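Local coordinates for protein genome packaging NTPase B204 (PDB 4KFU) that probably hydrolyses ATP, as a P-loop NTPase of the FtsK-HerA superfamily, to power packaging of viral DNA into the virus particle, at residues A[102-105]-A[106-109]; A[141-145]-A[146-150]. One frame throughout, in Å; residues are numbered along the deposited sequence.

In the fold
Both contacts are local turns in series along the chain, neither enclosing nor crossing the other. Contact 1 forms where strand 98-102 gives way to the loop that leads to helix 117-124; it carries one zinc ligand and an acidic pair near the nucleotide. After that helix and strand 131-137, contact 2 turns the chain from a short 3-10 segment into helix 145-150, which leads on to strand 153-156. The two turns meet directly: Phe109 O lies 3.0 Å from Met144 N, a probable hydrogen bond, while Leu143 and Val147 pack against Tyr106 and Phe109. The exits of neighbouring parallel strands 98-102 and 131-137 are thereby tied together.

Contact 1. Residues A[102-105]-A[106-109]; sequences IDEA and YYHF. With ZN (zinc ion), chain L.
The end of strand 98-102, where Asp103 and Glu104 occupy the place expected for the Walker B motif of a P-loop NTPase, runs straight into a tight turn that delivers a zinc ligand. Ala105 O holds this turn closed by accepting two amides: Phe109 N at 3.0 Å and His108 N at 3.2 Å. A weak bond joins Tyr107 N to Glu104 O (3.3 Å). The same Glu104 O lies over one face of the Tyr106 ring, offset toward its rim, and Glu104 CB touches Tyr107 CE2 at 3.7 Å. Phe109 presents its ring edge to Ile102 CD1, 3.8 Å from CE1, the two side chains meeting at about a right angle. In His108, CG anti to the carbonyl carbon (chi1 -57°) brings the ring past Ile102, whose CG2 lies near the ring plane, while Tyr107 CB sits over the ring centre; His108 NE2 binds zinc at 2.0 Å, with Asp39, His41 and Asp73 completing the protein ligands. Asp103 OD1 takes the Glu104 amide on its anti lone pair, while OD2 hydrogen-bonds Ser18 OG of the nucleotide pocket. Glu104 bends at chi2 (91°), and its OE1 hydrogen-bonds His41 ND1. One ring thus links the two sites: His41 gives NE2 to zinc and ND1 to Glu104, whose side chain is about 5 Å from bound magnesium, so zinc, bound to NE2, probably polarises the His41 ring and strengthens the ND1 hydrogen bond to Glu104 OE1.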
loop_
_atom_site.group_PDB
_atom_site.type_symbol
_atom_site.label_atom_id
_atom_site.label_comp_id
_atom_site.label_asym_id
_atom_site.label_seq_id
_atom_site.Cartn_x
_atom_site.Cartn_y
_atom_site.Cartn_z
ATOM N N ILE A 102 0.386 2.303 3.521
ATOM C CA ILE A 102 1.519 3.182 3.276
ATOM C C ILE A 102 1.356 3.890 1.949
ATOM O O ILE A 102 1.662 3.329 0.892
ATOM C CB ILE A 102 2.845 2.411 3.276
ATOM C CG1 ILE A 102 2.910 1.489 4.495
ATOM C CG2 ILE A 102 4.052 3.381 3.288
ATOM C CD1 ILE A 102 4.281 0.959 4.763
ATOM N N ASP A 103 0.850 5.119 1.995
ATOM C CA ASP A 103 0.774 5.917 0.770
ATOM C C ASP A 103 2.153 6.509 0.516
ATOM O O ASP A 103 2.953 6.652 1.457
ATOM C CB ASP A 103 -0.308 6.992 0.858
ATOM C CG ASP A 103 -1.127 7.102 -0.438
ATOM O OD1 ASP A 103 -0.562 6.817 -1.527
ATOM O OD2 ASP A 103 -2.330 7.462 -0.373
ATOM N N GLU A 104 2.458 6.798 -0.749
ATOM C CA GLU A 104 3.807 7.228 -1.132
ATOM C C GLU A 104 4.866 6.244 -0.616
ATOM O O GLU A 104 5.850 6.647 0.021
ATOM C CB GLU A 104 4.086 8.650 -0.615
ATOM C CG GLU A 104 3.002 9.696 -0.974
ATOM C CD GLU A 104 1.892 9.841 0.088
ATOM O OE1 GLU A 104 2.117 9.500 1.280
ATOM O OE2 GLU A 104 0.780 10.308 -0.270
ATOM N N ALA A 105 4.666 4.955 -0.887
ATOM C CA ALA A 105 5.520 3.914 -0.315
ATOM C C ALA A 105 6.974 3.932 -0.778
ATOM O O ALA A 105 7.785 3.182 -0.246
ATOM C CB ALA A 105 4.912 2.523 -0.519
ATOM N N TYR A 106 7.315 4.767 -1.760
ATOM C CA TYR A 106 8.709 4.842 -2.213
ATOM C C TYR A 106 9.641 5.400 -1.140
ATOM O O TYR A 106 10.862 5.303 -1.261
ATOM C CB TYR A 106 8.840 5.657 -3.501
ATOM C CG TYR A 106 8.269 7.046 -3.404
ATOM C CD1 TYR A 106 9.009 8.092 -2.857
ATOM C CD2 TYR A 106 6.983 7.315 -3.861
ATOM C CE1 TYR A 106 8.475 9.375 -2.765
ATOM C CE2 TYR A 106 6.441 8.587 -3.776
ATOM C CZ TYR A 106 7.187 9.611 -3.230
ATOM O OH TYR A 106 6.630 10.870 -3.156
ATOM N N TYR A 107 9.089 6.011 -0.100
ATOM C CA TYR A 107 9.953 6.488 0.975
ATOM C C TYR A 107 10.633 5.352 1.714
ATOM O O TYR A 107 11.760 5.507 2.174
ATOM C CB TYR A 107 9.171 7.348 1.962
ATOM C CG TYR A 107 8.821 8.681 1.379
ATOM C CD1 TYR A 107 9.820 9.583 1.015
ATOM C CD2 TYR A 107 7.502 9.034 1.166
ATOM C CE1 TYR A 107 9.500 10.817 0.457
ATOM C CE2 TYR A 107 7.172 10.258 0.615
ATOM C CZ TYR A 107 8.172 11.147 0.261
ATOM O OH TYR A 107 7.833 12.367 -0.295
ATOM N N HIS A 108 9.954 4.211 1.817
ATOM C CA HIS A 108 10.455 3.099 2.643
ATOM C C HIS A 108 10.832 1.864 1.835
ATOM O O HIS A 108 11.540 0.982 2.330
ATOM C CB HIS A 108 9.398 2.720 3.683
ATOM C CG HIS A 108 8.997 3.859 4.571
ATOM N ND1 HIS A 108 9.927 4.675 5.180
ATOM C CD2 HIS A 108 7.784 4.300 4.963
ATOM C CE1 HIS A 108 9.294 5.590 5.898
ATOM N NE2 HIS A 108 7.999 5.381 5.789
ATOM N N PHE A 109 10.333 1.791 0.605
ATOM C CA PHE A 109 10.538 0.607 -0.237
ATOM C C PHE A 109 11.153 0.979 -1.590
ATOM O O PHE A 109 10.863 0.355 -2.620
ATOM C CB PHE A 109 9.205 -0.102 -0.470
ATOM C CG PHE A 109 8.583 -0.689 0.775
ATOM C CD1 PHE A 109 7.854 0.109 1.652
ATOM C CD2 PHE A 109 8.675 -2.052 1.035
ATOM C CE1 PHE A 109 7.256 -0.431 2.774
ATOM C CE2 PHE A 109 8.082 -2.601 2.163
ATOM C CZ PHE A 109 7.372 -1.790 3.036
HETATM ZN ZN ZN L . 6.518 6.665 6.279
#

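Contact 2. Residues A[141-145]-A[146-150]; sequences YDLMP and IVYKQ
With CG anti to the carbonyl carbon (chi1 -50°) and an extended chi2, Leu143 brings CD1 to Tyr148 OH at 3.7 Å; Tyr148 makes the same first turn (chi1 -53°) and crosses the leucine at about a right angle. The contact is the N-terminal turn of helix 145-150, which links parallel strands 131-137 and 153-156, with strand 6-10 between them in the sheet. Tyr148 OH hydrogen-bonds Val140 O, which fixes the far end of the ring, while Val8 and Val10 of strand 6-10 pack against its side chain. Met144 O opens the helix by accepting Val147 N at 3.0 Å. Pro145, in the first turn, offers its own oxygen to Lys149 N at 3.3 Å and more weakly to Tyr148 N. The Pro145 ring packs on Trp167 and Tyr171 of helix 162-171. Met144 bends at chi3 (18°) and lies alongside Ile146, both reaching Leu123 of helix 117-124. The methionine methyl lies against the long branch of the isoleucine: Met144 CE is 3.5 Å from Ile146 CG1 and equally close to Ile146 CD1, the next carbon along.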
loop_
_atom_site.group_PDB
_atom_site.type_symbol
_atom_site.label_atom_id
_atom_site.label_comp_id
_atom_site.label_asym_id
_atom_site.label_seq_id
_atom_site.Cartn_x
_atom_site.Cartn_y
_atom_site.Cartn_z
ATOM N N TYR A 141 8.457 1.456 -11.383
ATOM C CA TYR A 141 9.892 1.381 -11.112
ATOM C C TYR A 141 10.364 2.188 -9.885
ATOM O O TYR A 141 11.567 2.229 -9.595
ATOM C CB TYR A 141 10.695 1.736 -12.376
ATOM C CG TYR A 141 10.338 3.075 -13.008
ATOM C CD1 TYR A 141 10.635 4.273 -12.360
ATOM C CD2 TYR A 141 9.740 3.140 -14.268
ATOM C CE1 TYR A 141 10.326 5.498 -12.932
ATOM C CE2 TYR A 141 9.433 4.357 -14.849
ATOM C CZ TYR A 141 9.731 5.532 -14.174
ATOM O OH TYR A 141 9.434 6.751 -14.742
ATOM N N ASP A 142 9.426 2.796 -9.155
ATOM C CA ASP A 142 9.755 3.521 -7.923
ATOM C C ASP A 142 10.135 2.553 -6.814
ATOM O O ASP A 142 10.845 2.928 -5.892
ATOM C CB ASP A 142 8.561 4.337 -7.402
ATOM C CG ASP A 142 8.204 5.525 -8.285
ATOM O OD1 ASP A 142 9.017 5.934 -9.137
ATOM O OD2 ASP A 142 7.083 6.039 -8.101
ATOM N N LEU A 143 9.646 1.316 -6.886
ATOM C CA LEU A 143 9.829 0.381 -5.764
ATOM C C LEU A 143 10.767 -0.787 -6.060
ATOM O O LEU A 143 10.953 -1.160 -7.220
ATOM C CB LEU A 143 8.472 -0.189 -5.341
ATOM C CG LEU A 143 7.339 0.806 -5.093
ATOM C CD1 LEU A 143 6.068 0.069 -4.695
ATOM C CD2 LEU A 143 7.737 1.838 -4.030
ATOM N N MET A 144 11.309 -1.387 -4.998
ATOM C CA MET A 144 12.064 -2.624 -5.103
ATOM C C MET A 144 11.244 -3.685 -5.813
ATOM O O MET A 144 10.098 -3.919 -5.448
ATOM C CB MET A 144 12.396 -3.154 -3.696
ATOM C CG MET A 144 13.541 -2.452 -3.010
ATOM S SD MET A 144 13.419 -2.540 -1.200
ATOM C CE MET A 144 12.290 -3.881 -1.006
ATOM N N PRO A 145 11.820 -4.323 -6.847
ATOM C CA PRO A 145 11.095 -5.375 -7.573
ATOM C C PRO A 145 10.587 -6.486 -6.658
ATOM O O PRO A 145 9.550 -7.070 -6.967
ATOM C CB PRO A 145 12.152 -5.921 -8.536
ATOM C CG PRO A 145 13.063 -4.767 -8.772
ATOM C CD PRO A 145 13.122 -4.020 -7.466
ATOM N N ILE A 146 11.263 -6.756 -5.539
ATOM C CA ILE A 146 10.768 -7.801 -4.632
ATOM C C ILE A 146 9.397 -7.502 -4.035
ATOM O O ILE A 146 8.655 -8.429 -3.690
ATOM C CB ILE A 146 11.775 -8.194 -3.528
ATOM C CG1 ILE A 146 12.203 -6.968 -2.700
ATOM C CG2 ILE A 146 12.974 -8.889 -4.149
ATOM C CD1 ILE A 146 12.931 -7.345 -1.425
ATOM N N VAL A 147 9.047 -6.224 -3.918
ATOM C CA VAL A 147 7.670 -5.868 -3.551
ATOM C C VAL A 147 6.641 -6.516 -4.476
ATOM O O VAL A 147 5.616 -7.041 -4.017
ATOM C CB VAL A 147 7.443 -4.330 -3.537
ATOM C CG1 VAL A 147 5.958 -4.003 -3.369
ATOM C CG2 VAL A 147 8.254 -3.677 -2.429
ATOM N N TYR A 148 6.897 -6.501 -5.785
ATOM C CA TYR A 148 5.928 -7.100 -6.699
ATOM C C TYR A 148 5.965 -8.624 -6.662
ATOM O O TYR A 148 4.934 -9.265 -6.852
ATOM C CB TYR A 148 6.094 -6.570 -8.134
ATOM C CG TYR A 148 6.081 -5.064 -8.189
ATOM C CD1 TYR A 148 4.906 -4.363 -7.973
ATOM C CD2 TYR A 148 7.247 -4.338 -8.427
ATOM C CE1 TYR A 148 4.880 -2.967 -8.008
ATOM C CE2 TYR A 148 7.235 -2.935 -8.449
ATOM C CZ TYR A 148 6.033 -2.267 -8.245
ATOM O OH TYR A 148 5.995 -0.887 -8.280
ATOM N N LYS A 149 7.137 -9.203 -6.415
ATOM C CA LYS A 149 7.236 -10.654 -6.319
ATOM C C LYS A 149 6.546 -11.188 -5.056
ATOM O O LYS A 149 6.030 -12.311 -5.039
ATOM C CB LYS A 149 8.697 -11.091 -6.331
ATOM C CG LYS A 149 9.511 -10.588 -7.531
ATOM C CD LYS A 149 8.851 -10.937 -8.863
ATOM C CE LYS A 149 8.769 -12.431 -9.068
ATOM N NZ LYS A 149 9.087 -12.804 -10.480
ATOM N N GLN A 150 6.527 -10.377 -4.002
ATOM C CA GLN A 150 5.938 -10.799 -2.729
ATOM C C GLN A 150 4.468 -10.416 -2.561
ATOM O O GLN A 150 3.799 -10.866 -1.618
ATOM C CB GLN A 150 6.746 -10.219 -1.559
ATOM C CG GLN A 150 8.144 -10.787 -1.435
ATOM C CD GLN A 150 8.150 -12.303 -1.348
ATOM O OE1 GLN A 150 8.720 -12.980 -2.205
ATOM N NE2 GLN A 150 7.512 -12.843 -0.313
#